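Local coordinates for protein maleylacetate reductase (Agrobacterium tumefaciens, PDB 3HL0) that catalyses the NADH-dependent reduction of maleylacetate to 3-oxoadipate, probably a step in the breakdown of gamma-resorcylate, as an iron-containing alcohol dehydrogenase family member, at residues A[26-29]-A[30-33]; A[187-190]-A[191-195]. All blocks are in the same frame, centred on the assembly; numbering follows the deposited sequence.

Contact 1 (A[26-29]-A[30-33])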
ATOM      1  N   ALA A  26     -20.683  -7.969 -19.677  1.00 16.42           N
ATOM      2  CA  ALA A  26     -21.157  -7.742 -21.029  1.00 15.89           C
ATOM      3  C   ALA A  26     -22.626  -7.323 -21.099  1.00 15.98           C
ATOM      4  O   ALA A  26     -22.951  -6.359 -21.774  1.00 15.58           O
ATOM      5  CB  ALA A  26     -20.910  -8.983 -21.904  1.00 15.46           C
ATOM      6  N   GLU A  27     -23.495  -8.075 -20.407  0.50 16.49           N
ATOM      7  CA  GLU A  27     -24.935  -7.770 -20.286  0.50 16.85           C
ATOM      8  C   GLU A  27     -25.169  -6.323 -19.855  0.50 16.06           C
ATOM      9  O   GLU A  27     -25.987  -5.610 -20.435  0.50 15.90           O
ATOM     10  CB  GLU A  27     -25.601  -8.686 -19.242  0.50 17.51           C
ATOM     11  CG  GLU A  27     -25.655 -10.175 -19.581  0.50 20.41           C
ATOM     12  CD  GLU A  27     -26.556 -10.954 -18.624  0.50 23.53           C
ATOM     13  OE1 GLU A  27     -26.814 -10.457 -17.501  0.50 26.05           O
ATOM     14  OE2 GLU A  27     -27.010 -12.060 -18.993  0.50 25.23           O
ATOM     15  N   GLU A  28     -24.438  -5.899 -18.827  1.00 15.28           N
ATOM     16  CA  GLU A  28     -24.610  -4.572 -18.256  1.00 14.47           C
ATOM     17  C   GLU A  28     -24.145  -3.475 -19.199  1.00 13.82           C
ATOM     18  O   GLU A  28     -24.744  -2.398 -19.263  1.00 13.97           O
ATOM     19  CB  GLU A  28     -23.902  -4.487 -16.893  1.00 14.50           C
ATOM     20  CG  GLU A  28     -24.533  -5.454 -15.877  1.00 15.07           C
ATOM     21  CD  GLU A  28     -25.988  -5.121 -15.582  1.00 15.93           C
ATOM     22  OE1 GLU A  28     -26.358  -3.916 -15.536  1.00 18.47           O
ATOM     23  OE2 GLU A  28     -26.758  -6.078 -15.362  1.00 18.90           O
ATOM     24  N   ILE A  29     -23.061  -3.733 -19.926  1.00 13.02           N
ATOM     25  CA  ILE A  29     -22.595  -2.771 -20.936  1.00 13.32           C
ATOM     26  C   ILE A  29     -23.698  -2.595 -21.977  1.00 14.07           C
ATOM     27  O   ILE A  29     -24.068  -1.468 -22.345  1.00 14.60           O
ATOM     28  CB  ILE A  29     -21.238  -3.193 -21.575  1.00 12.29           C
ATOM     29  CG1 ILE A  29     -20.118  -3.116 -20.531  1.00 12.22           C
ATOM     30  CG2 ILE A  29     -20.865  -2.334 -22.848  1.00 14.17           C
ATOM     31  CD1 ILE A  29     -18.804  -3.773 -21.016  1.00 14.24           C
ATOM     32  N   ARG A  30     -24.235  -3.717 -22.440  1.00 15.08           N
ATOM     33  CA  ARG A  30     -25.263  -3.667 -23.487  1.00 16.18           C
ATOM     34  C   ARG A  30     -26.528  -2.951 -23.013  1.00 17.08           C
ATOM     35  O   ARG A  30     -27.136  -2.179 -23.777  1.00 16.92           O
ATOM     36  CB  ARG A  30     -25.571  -5.073 -23.997  1.00 16.57           C
ATOM     37  CG  ARG A  30     -24.448  -5.646 -24.844  1.00 18.08           C
ATOM     38  CD  ARG A  30     -24.891  -6.912 -25.539  1.00 23.99           C
ATOM     39  NE  ARG A  30     -23.750  -7.742 -25.937  1.00 31.09           N
ATOM     40  CZ  ARG A  30     -23.341  -8.823 -25.267  1.00 33.57           C
ATOM     41  NH1 ARG A  30     -22.287  -9.522 -25.690  1.00 35.00           N
ATOM     42  NH2 ARG A  30     -23.986  -9.212 -24.173  1.00 34.59           N
ATOM     43  N   ARG A  31     -26.881  -3.169 -21.743  1.00 17.56           N
ATOM     44  CA  ARG A  31     -28.089  -2.603 -21.127  1.00 17.93           C
ATOM     45  C   ARG A  31     -28.049  -1.069 -21.066  1.00 18.32           C
ATOM     46  O   ARG A  31     -29.093  -0.413 -21.168  1.00 18.29           O
ATOM     47  CB  ARG A  31     -28.302  -3.216 -19.745  1.00 18.03           C
ATOM     48  CG  ARG A  31     -29.616  -2.875 -19.062  1.00 21.38           C
ATOM     49  CD  ARG A  31     -29.789  -3.669 -17.775  1.00 26.23           C
ATOM     50  NE  ARG A  31     -31.068  -3.363 -17.134  1.00 31.31           N
ATOM     51  CZ  ARG A  31     -32.192  -4.049 -17.323  1.00 34.71           C
ATOM     52  NH1 ARG A  31     -32.213  -5.111 -18.131  1.00 36.81           N
ATOM     53  NH2 ARG A  31     -33.304  -3.673 -16.702  1.00 36.42           N
ATOM     54  N   LEU A  32     -26.853  -0.501 -20.934  1.00 17.64           N
ATOM     55  CA  LEU A  32     -26.655   0.939 -21.069  1.00 17.51           C
ATOM     56  C   LEU A  32     -26.675   1.440 -22.524  1.00 18.02           C
ATOM     57  O   LEU A  32     -26.546   2.648 -22.765  1.00 18.18           O
ATOM     58  CB  LEU A  32     -25.344   1.370 -20.397  1.00 17.61           C
ATOM     59  CG  LEU A  32     -25.189   1.196 -18.879  1.00 17.12           C
ATOM     60  CD1 LEU A  32     -23.686   1.221 -18.486  1.00 13.31           C
ATOM     61  CD2 LEU A  32     -25.981   2.254 -18.102  1.00 17.49           C
ATOM     62  N   GLY A  33     -26.813   0.532 -23.492  1.00 17.41           N
ATOM     63  CA  GLY A  33     -26.711   0.896 -24.914  1.00 17.60           C
ATOM     64  C   GLY A  33     -25.309   1.284 -25.357  1.00 17.09           C
ATOM     65  O   GLY A  33     -25.138   2.007 -26.339  1.00 17.57           O
TER
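R30 reaches back along the helix over A26, its NH2 3.8 Å from the A26 CB, and the guanidinium meets that methyl obliquely. The chain is extended from CG to NE, which carries the charged group a full turn toward the helix start, while its CG lies 3.5 Å from the A26 O. The same carbonyl accepts the R30 N at 3.0 Å, a fairly straight bond (N-H...O 163°), and the E27 O takes the R31 N at 2.9 Å.

The packed face belongs to E28, I29 and L32. I29 sits against I115 and L56; L32 lays its CG 3.6 Å from the E28 O and reaches V150 and I115. The side chain of buried E28, bent at chi2 (-63°), runs beside the R31 chain with OE1 4.1 Å from the R31 CD, yet its salt bridge is to R14. On the solvent side E27, R30 and R31 are exposed.

Toward the end the ladder slackens: the L32 N is hydrogen-bonded to the E28 O at 3.3 Å and only weakly to the I29 O. G33 then adopts positive phi (69°), closing helix 25-31 with a Schellman motif.

Contact 2 (A[187-190]-A[191-195])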
ATOM      1  N   ASN A 187     -31.992  10.336   8.332  1.00 10.37           N
ATOM      2  CA  ASN A 187     -33.383   9.990   8.005  1.00 10.69           C
ATOM      3  C   ASN A 187     -33.570   8.513   8.339  1.00 11.98           C
ATOM      4  O   ASN A 187     -32.599   7.753   8.518  1.00 11.24           O
ATOM      5  CB  ASN A 187     -33.698  10.346   6.544  1.00 10.52           C
ATOM      6  CG  ASN A 187     -33.012   9.435   5.534  1.00 11.37           C
ATOM      7  OD1 ASN A 187     -33.337   8.248   5.441  1.00 13.07           O
ATOM      8  ND2 ASN A 187     -32.081   9.983   4.794  1.00 12.62           N
ATOM      9  N   PRO A 188     -34.822   8.069   8.435  1.00 11.46           N
ATOM     10  CA  PRO A 188     -35.074   6.692   8.894  1.00 12.71           C
ATOM     11  C   PRO A 188     -34.507   5.607   7.957  1.00 12.72           C
ATOM     12  O   PRO A 188     -34.170   4.538   8.455  1.00 13.71           O
ATOM     13  CB  PRO A 188     -36.617   6.593   8.825  1.00 13.14           C
ATOM     14  CG  PRO A 188     -37.053   8.032   9.054  1.00 14.95           C
ATOM     15  CD  PRO A 188     -36.047   8.912   8.418  1.00 11.69           C
ATOM     16  N   ILE A 189     -34.499   5.836   6.646  1.00 13.57           N
ATOM     17  CA  ILE A 189     -34.019   4.847   5.680  1.00 14.47           C
ATOM     18  C   ILE A 189     -32.489   4.707   5.841  1.00 12.87           C
ATOM     19  O   ILE A 189     -31.968   3.562   5.958  1.00 13.07           O
ATOM     20  CB  ILE A 189     -34.247   5.265   4.215  1.00 16.27           C
ATOM     21  CG1 ILE A 189     -35.719   5.625   3.968  1.00 18.70           C
ATOM     22  CG2 ILE A 189     -33.700   4.182   3.256  1.00 16.94           C
ATOM     23  CD1 ILE A 189     -36.678   4.672   4.639  1.00 21.90           C
ATOM     24  N   ALA A 190     -31.779   5.842   5.846  1.00 10.59           N
ATOM     25  CA  ALA A 190     -30.323   5.793   6.036  1.00 10.46           C
ATOM     26  C   ALA A 190     -30.034   5.154   7.399  1.00  9.75           C
ATOM     27  O   ALA A 190     -29.096   4.327   7.502  1.00  9.12           O
ATOM     28  CB  ALA A 190     -29.672   7.141   5.966  1.00 10.14           C
ATOM     29  N   SER A 191     -30.801   5.494   8.433  1.00  8.15           N
ATOM     30  CA  SER A 191     -30.545   4.871   9.736  1.00  8.67           C
ATOM     31  C   SER A 191     -30.769   3.359   9.747  1.00 10.31           C
ATOM     32  O   SER A 191     -29.951   2.595  10.291  1.00 10.02           O
ATOM     33  CB  SER A 191     -31.376   5.539  10.831  1.00  9.93           C
ATOM     34  OG  SER A 191     -30.948   6.877  11.034  1.00 11.46           O
HETATM   35  N   MSE A 192     -31.865   2.900   9.141  0.50 10.16           N
HETATM   36  CA  MSE A 192     -32.112   1.442   9.006  0.50 10.17           C
HETATM   37  C   MSE A 192     -30.991   0.735   8.197  0.50 10.51           C
HETATM   38  O   MSE A 192     -30.523  -0.331   8.595  0.50 10.80           O
HETATM   39  CB  MSE A 192     -33.546   1.192   8.427  0.50 12.00           C
HETATM   40  CG  MSE A 192     -33.704   0.155   7.315  0.50 10.98           C
HETATM   41 SE   MSE A 192     -35.570   0.425   6.697  0.35 16.17          SE
HETATM   42  CE  MSE A 192     -36.225   0.563   8.467  0.50  6.30           C
HETATM   43  N   MSE A 193     -30.563   1.331   7.085  1.00 10.13           N
HETATM   44  CA  MSE A 193     -29.483   0.746   6.266  1.00  8.89           C
HETATM   45  C   MSE A 193     -28.186   0.732   7.081  1.00  9.81           C
HETATM   46  O   MSE A 193     -27.429  -0.239   6.989  1.00  9.33           O
HETATM   47  CB  MSE A 193     -29.251   1.527   4.985  1.00 10.89           C
HETATM   48  CG  MSE A 193     -30.438   1.372   4.047  1.00 13.61           C
HETATM   49 SE   MSE A 193     -29.880   2.274   2.340  0.75 19.54          SE
HETATM   50  CE  MSE A 193     -31.428   2.018   1.295  1.00 23.93           C
ATOM     51  N   ALA A 194     -27.949   1.791   7.849  1.00  9.17           N
ATOM     52  CA  ALA A 194     -26.694   1.850   8.658  1.00  9.88           C
ATOM     53  C   ALA A 194     -26.651   0.762   9.693  1.00  9.45           C
ATOM     54  O   ALA A 194     -25.608   0.113   9.879  1.00  8.15           O
ATOM     55  CB  ALA A 194     -26.538   3.255   9.322  1.00  8.77           C
ATOM     56  N   VAL A 195     -27.752   0.540  10.398  1.00  7.10           N
ATOM     57  CA  VAL A 195     -27.763  -0.494  11.425  1.00  8.65           C
ATOM     58  C   VAL A 195     -27.566  -1.874  10.775  1.00  9.61           C
ATOM     59  O   VAL A 195     -26.808  -2.721  11.273  1.00  9.08           O
ATOM     60  CB  VAL A 195     -29.060  -0.430  12.265  1.00  9.46           C
ATOM     61  CG1 VAL A 195     -29.096  -1.625  13.222  1.00 10.11           C
ATOM     62  CG2 VAL A 195     -29.042   0.878  13.052  1.00 11.52           C
TER
HETATM   63  O   HOH W   1     -29.412   8.442   9.046  1.00 10.46           O
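I189 and M193, a selenomethionine, run alongside each other in the same direction, bringing the I189 CG2 within 3.7 Å of the M193 CE. With chi1 at -54°, CG2 is placed opposite the I189 backbone N and faces the next turn, where the M193 chain, extended beyond CG, brings its CE. Closer in, the M193 CG passes 3.3 Å from the I189 O, the carbonyl that also accepts the M193 N at 2.9 Å.

Around this pair the backbone ladder is regular: the S191 N bonds to the N187 O at 2.9 Å and the A194 N to the A190 O at 2.8 Å. N187 holds the start of the helix. Its OD1 accepts the A190 N at 2.9 Å in an almost straight bond (172°), although the donor stands above the amide plane, 42° out of it. On another flank a water links the N187 N to the S191 OG.

Further out, V231 of helix 215-234 packs on both A190 and M193, A194 presses on A177 and A180 of helix 163-180, and Y8 touches N187 and I189. As an N-cap, the N187 amide oxygen supplies an acceptor for a first-turn N-H that has no preceding helical carbonyl, and its carbonyl dipole would probably interact favourably with the positive end of helix 188-210.

How the contacts relate
Contact 1 comes first along the chain and contact 2 follows in series, in the other of the two family regions: 26-33 lies in the iron-containing alcohol dehydrogenase part, 187-195 in the C-terminal part. Their centres are 31 Å apart and their nearest atoms about 19 Å. Contact 1 closes helix 25-31, packed against strands 113-118 and 150-153 of the parallel six-stranded sheet; contact 2 opens helix 188-210, packed among helices, with no direct coupling between them. The L32 side chain is about 4 Å from that of E149, a calcium ligand of this protein that holds no calcium in this chain; the side chain of M193 is about 12 Å from that of T127, which binds NAD.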